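Side-chain contacts in AT-less polyketide synthase (Streptomyces platensis subsp. rosaceus, PDB 4TKT), which is a ketosynthase domain of isomigrastatin biosynthesis that probably extends the polyketide chain by decarboxylative Claisen condensation of acyl units: residues A[10-15]-A[262-267]; A[197-200]-A[204-207]. All coordinates share one frame; numbering follows the deposited sequence.

Contact 1 of 2, residues A[10-15]-A[262-267]; sequences AIVGMA and ADAVAD
The methyl of A264 meets two side chains of the strand, A10 and V12, and the contact is purely apolar. A264 CB lies 3.8 Å from V12 CG1 and 4.0 Å from A10 CB, so one helix methyl rests against a pair of carbon atoms on the same face of segment 10-15. V12 reaches it with a single branch: with CG1 anti to the carbonyl carbon (chi1 -57°), that methyl is swung out to the helix while V12 CG2 stays 6.0 Å from A264 CB. All three residues are buried, and the small alanines let helix and strand come close, with A10 and A264 CA atoms 6.8 Å apart. The polar bonds lie beside this patch. V12 and G13 both bond to the backbone of L257, and the nearly zero psi of V12 is consistent with a classic beta bulge there. Next to A266, the carboxylate of D267 forms salt bridges with R259 and R123. The arrangement is helix-on-sheet packing in the thiolase fold: helix 261-266, leaving strand 252-260, packs on one face of the neighbouring strand 9-17, in the interior of the sheet.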
loop_
_atom_site.group_PDB
_atom_site.type_symbol
_atom_site.label_atom_id
_atom_site.label_comp_id
_atom_site.label_asym_id
_atom_site.label_seq_id
_atom_site.Cartn_x
_atom_site.Cartn_y
_atom_site.Cartn_z
ATOM N N ALA A 10 -10.369 11.379 -2.555
ATOM C CA ALA A 10 -10.815 9.994 -2.517
ATOM C C ALA A 10 -9.664 9.022 -2.717
ATOM O O ALA A 10 -8.715 9.304 -3.445
ATOM C CB ALA A 10 -11.883 9.758 -3.566
ATOM N N ILE A 11 -9.755 7.874 -2.057
ATOM C CA ILE A 11 -8.818 6.783 -2.282
ATOM C C ILE A 11 -9.478 5.745 -3.182
ATOM O O ILE A 11 -10.424 5.072 -2.773
ATOM C CB ILE A 11 -8.380 6.138 -0.962
ATOM C CG1 ILE A 11 -7.692 7.178 -0.078
ATOM C CG2 ILE A 11 -7.462 4.956 -1.224
ATOM C CD1 ILE A 11 -7.415 6.702 1.327
ATOM N N VAL A 12 -8.982 5.619 -4.408
ATOM C CA VAL A 12 -9.649 4.798 -5.411
ATOM C C VAL A 12 -8.945 3.469 -5.678
ATOM O O VAL A 12 -9.403 2.674 -6.497
ATOM C CB VAL A 12 -9.784 5.556 -6.743
ATOM C CG1 VAL A 12 -10.538 6.851 -6.532
ATOM C CG2 VAL A 12 -8.415 5.824 -7.339
ATOM N N GLY A 13 -7.839 3.230 -4.985
ATOM C CA GLY A 13 -7.097 1.993 -5.144
ATOM C C GLY A 13 -5.973 1.894 -4.134
ATOM O O GLY A 13 -5.426 2.908 -3.701
HETATM N N MSE A 14 -5.622 0.672 -3.751
HETATM C CA MSE A 14 -4.566 0.487 -2.767
HETATM C C MSE A 14 -3.838 -0.837 -2.929
HETATM O O MSE A 14 -4.439 -1.853 -3.272
HETATM C CB MSE A 14 -5.138 0.588 -1.354
HETATM C CG MSE A 14 -4.078 0.731 -0.277
HETATM SE SE MSE A 14 -4.820 1.128 1.484
HETATM C CE MSE A 14 -3.215 1.895 2.287
ATOM N N ALA A 15 -2.535 -0.812 -2.679
ATOM C CA ALA A 15 -1.738 -2.028 -2.648
ATOM C C ALA A 15 -0.813 -1.997 -1.442
ATOM O O ALA A 15 -0.373 -0.929 -1.015
ATOM C CB ALA A 15 -0.946 -2.183 -3.923
ATOM N N ALA A 262 -15.142 14.266 -6.116
ATOM C CA ALA A 262 -16.128 14.538 -7.155
ATOM C C ALA A 262 -15.795 13.802 -8.449
ATOM O O ALA A 262 -16.682 13.269 -9.118
ATOM C CB ALA A 262 -16.226 16.033 -7.410
ATOM N N ASP A 263 -14.511 13.772 -8.791
ATOM C CA ASP A 263 -14.052 13.131 -10.017
ATOM C C ASP A 263 -14.160 11.612 -9.925
ATOM O O ASP A 263 -14.498 10.948 -10.904
ATOM C CB ASP A 263 -12.610 13.540 -10.320
ATOM C CG ASP A 263 -12.429 15.043 -10.351
ATOM O OD1 ASP A 263 -13.401 15.762 -10.042
ATOM O OD2 ASP A 263 -11.314 15.508 -10.667
ATOM N N ALA A 264 -13.869 11.064 -8.751
ATOM C CA ALA A 264 -13.978 9.625 -8.542
ATOM C C ALA A 264 -15.434 9.180 -8.618
ATOM O O ALA A 264 -15.753 8.178 -9.257
ATOM C CB ALA A 264 -13.373 9.230 -7.208
ATOM N N VAL A 265 -16.312 9.930 -7.962
ATOM C CA VAL A 265 -17.738 9.632 -7.977
ATOM C C VAL A 265 -18.291 9.694 -9.400
ATOM O O VAL A 265 -19.047 8.817 -9.818
ATOM C CB VAL A 265 -18.525 10.598 -7.067
ATOM C CG1 VAL A 265 -20.016 10.488 -7.325
ATOM C CG2 VAL A 265 -18.214 10.315 -5.606
ATOM N N ALA A 266 -17.890 10.720 -10.144
ATOM C CA ALA A 266 -18.368 10.913 -11.512
ATOM C C ALA A 266 -17.876 9.821 -12.460
ATOM O O ALA A 266 -18.516 9.536 -13.473
ATOM C CB ALA A 266 -17.944 12.279 -12.029
ATOM N N ASP A 267 -16.740 9.216 -12.128
ATOM C CA ASP A 267 -16.119 8.216 -12.991
ATOM C C ASP A 267 -16.440 6.794 -12.549
ATOM O O ASP A 267 -15.936 5.829 -13.123
ATOM C CB ASP A 267 -14.602 8.420 -13.033
ATOM C CG ASP A 267 -14.202 9.611 -13.880
ATOM O OD1 ASP A 267 -15.069 10.477 -14.125
ATOM O OD2 ASP A 267 -13.027 9.684 -14.300
#

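Contact 2 of 2, residues A[197-200]-A[204-207]; sequences CAAL and ECGV
Helix 188-202 ends here and its chain turns back along the last turn toward strand 208-214 of the thiolase-fold core. The turn is held by one bond from E204 N to A199 O, 2.8 Å long, with an N-H...O angle of 151°; this donor lies five residues beyond its acceptor and comes in tilted 21° from the carbonyl plane. The E204 side chain lies alongside A199: its CB sits 4.0 Å from A199 CB, and CD is 4.1 Å from A199 CA, the chain being extended beyond CG. An alanine in place of E204 would take away the chain beyond CB, so A199 would probably lose the cover of CG and CD and R202 its long, weak ion-pair partner. Further along, L200 sets out away from the loop; CG stands beside the backbone N (chi1 -68°), and from there the CD2 branch reaches back, 3.3 Å from C205 O and 3.4 Å from G206 O, and also 4.0 Å from C205 SG. One directional backbone bond sets the turn, whereas the leucine tip meets the loop by van der Waals contact, which depends on shape more than charge.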
loop_
_atom_site.group_PDB
_atom_site.type_symbol
_atom_site.label_atom_id
_atom_site.label_comp_id
_atom_site.label_asym_id
_atom_site.label_seq_id
_atom_site.Cartn_x
_atom_site.Cartn_y
_atom_site.Cartn_z
ATOM N N CYS A 197 -1.966 15.289 -1.815
ATOM C CA CYS A 197 -3.278 15.897 -1.630
ATOM C C CYS A 197 -3.245 17.381 -1.965
ATOM O O CYS A 197 -4.206 17.922 -2.515
ATOM C CB CYS A 197 -3.775 15.687 -0.197
ATOM S SG CYS A 197 -4.267 13.979 0.173
ATOM N N ALA A 198 -2.133 18.032 -1.640
ATOM C CA ALA A 198 -1.959 19.448 -1.940
ATOM C C ALA A 198 -1.898 19.679 -3.443
ATOM O O ALA A 198 -2.476 20.635 -3.957
ATOM C CB ALA A 198 -0.703 19.985 -1.269
ATOM N N ALA A 199 -1.194 18.794 -4.144
ATOM C CA ALA A 199 -1.049 18.892 -5.591
ATOM C C ALA A 199 -2.392 18.701 -6.294
ATOM O O ALA A 199 -2.706 19.404 -7.254
ATOM C CB ALA A 199 -0.035 17.876 -6.092
ATOM N N LEU A 200 -3.178 17.745 -5.809
ATOM C CA LEU A 200 -4.503 17.486 -6.362
ATOM C C LEU A 200 -5.440 18.662 -6.117
ATOM O O LEU A 200 -6.171 19.078 -7.014
ATOM C CB LEU A 200 -5.097 16.210 -5.763
ATOM C CG LEU A 200 -4.408 14.900 -6.141
ATOM C CD1 LEU A 200 -4.988 13.748 -5.342
ATOM C CD2 LEU A 200 -4.547 14.641 -7.634
ATOM N N GLU A 204 -2.420 20.506 -9.848
ATOM C CA GLU A 204 -1.144 20.189 -10.484
ATOM C C GLU A 204 -1.218 18.870 -11.250
ATOM O O GLU A 204 -0.479 18.657 -12.208
ATOM C CB GLU A 204 -0.022 20.128 -9.446
ATOM C CG GLU A 204 0.142 21.399 -8.632
ATOM C CD GLU A 204 1.378 21.369 -7.751
ATOM O OE1 GLU A 204 2.409 20.818 -8.191
ATOM O OE2 GLU A 204 1.317 21.895 -6.619
ATOM N N CYS A 205 -2.107 17.985 -10.816
ATOM C CA CYS A 205 -2.360 16.739 -11.532
ATOM C C CYS A 205 -3.767 16.231 -11.234
ATOM O O CYS A 205 -4.392 16.648 -10.258
ATOM C CB CYS A 205 -1.313 15.679 -11.174
ATOM S SG CYS A 205 -1.046 15.423 -9.405
ATOM N N GLY A 206 -4.267 15.345 -12.090
ATOM C CA GLY A 206 -5.619 14.831 -11.958
ATOM C C GLY A 206 -5.714 13.702 -10.952
ATOM O O GLY A 206 -6.632 13.657 -10.137
ATOM N N VAL A 207 -4.766 12.775 -11.022
ATOM C CA VAL A 207 -4.678 11.710 -10.035
ATOM C C VAL A 207 -3.273 11.685 -9.464
ATOM O O VAL A 207 -2.342 12.236 -10.055
ATOM C CB VAL A 207 -5.020 10.327 -10.629
ATOM C CG1 VAL A 207 -6.349 10.378 -11.358
ATOM C CG2 VAL A 207 -3.914 9.857 -11.559
#

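From the N terminus the chain first lays down strand 9-17, then passes through helix 188-202, whose end and following loop are pinned by contact 2, a closure of only a few residues leading into strand 208-214. It later runs through strand 252-260 to helix 261-266, where contact 1 brings the chain back to strand 9-17. Contact 2 is therefore nested inside the long loop closed by contact 1. Their centres are 13 Å apart and the nearest atoms about 5 Å, without touching. Strand 252-260 bridges them: L258 meets I11 as well as C197 and L200, and V207 rests on R259, which pairs with D267. All four segments lie within the ketosynthase family region.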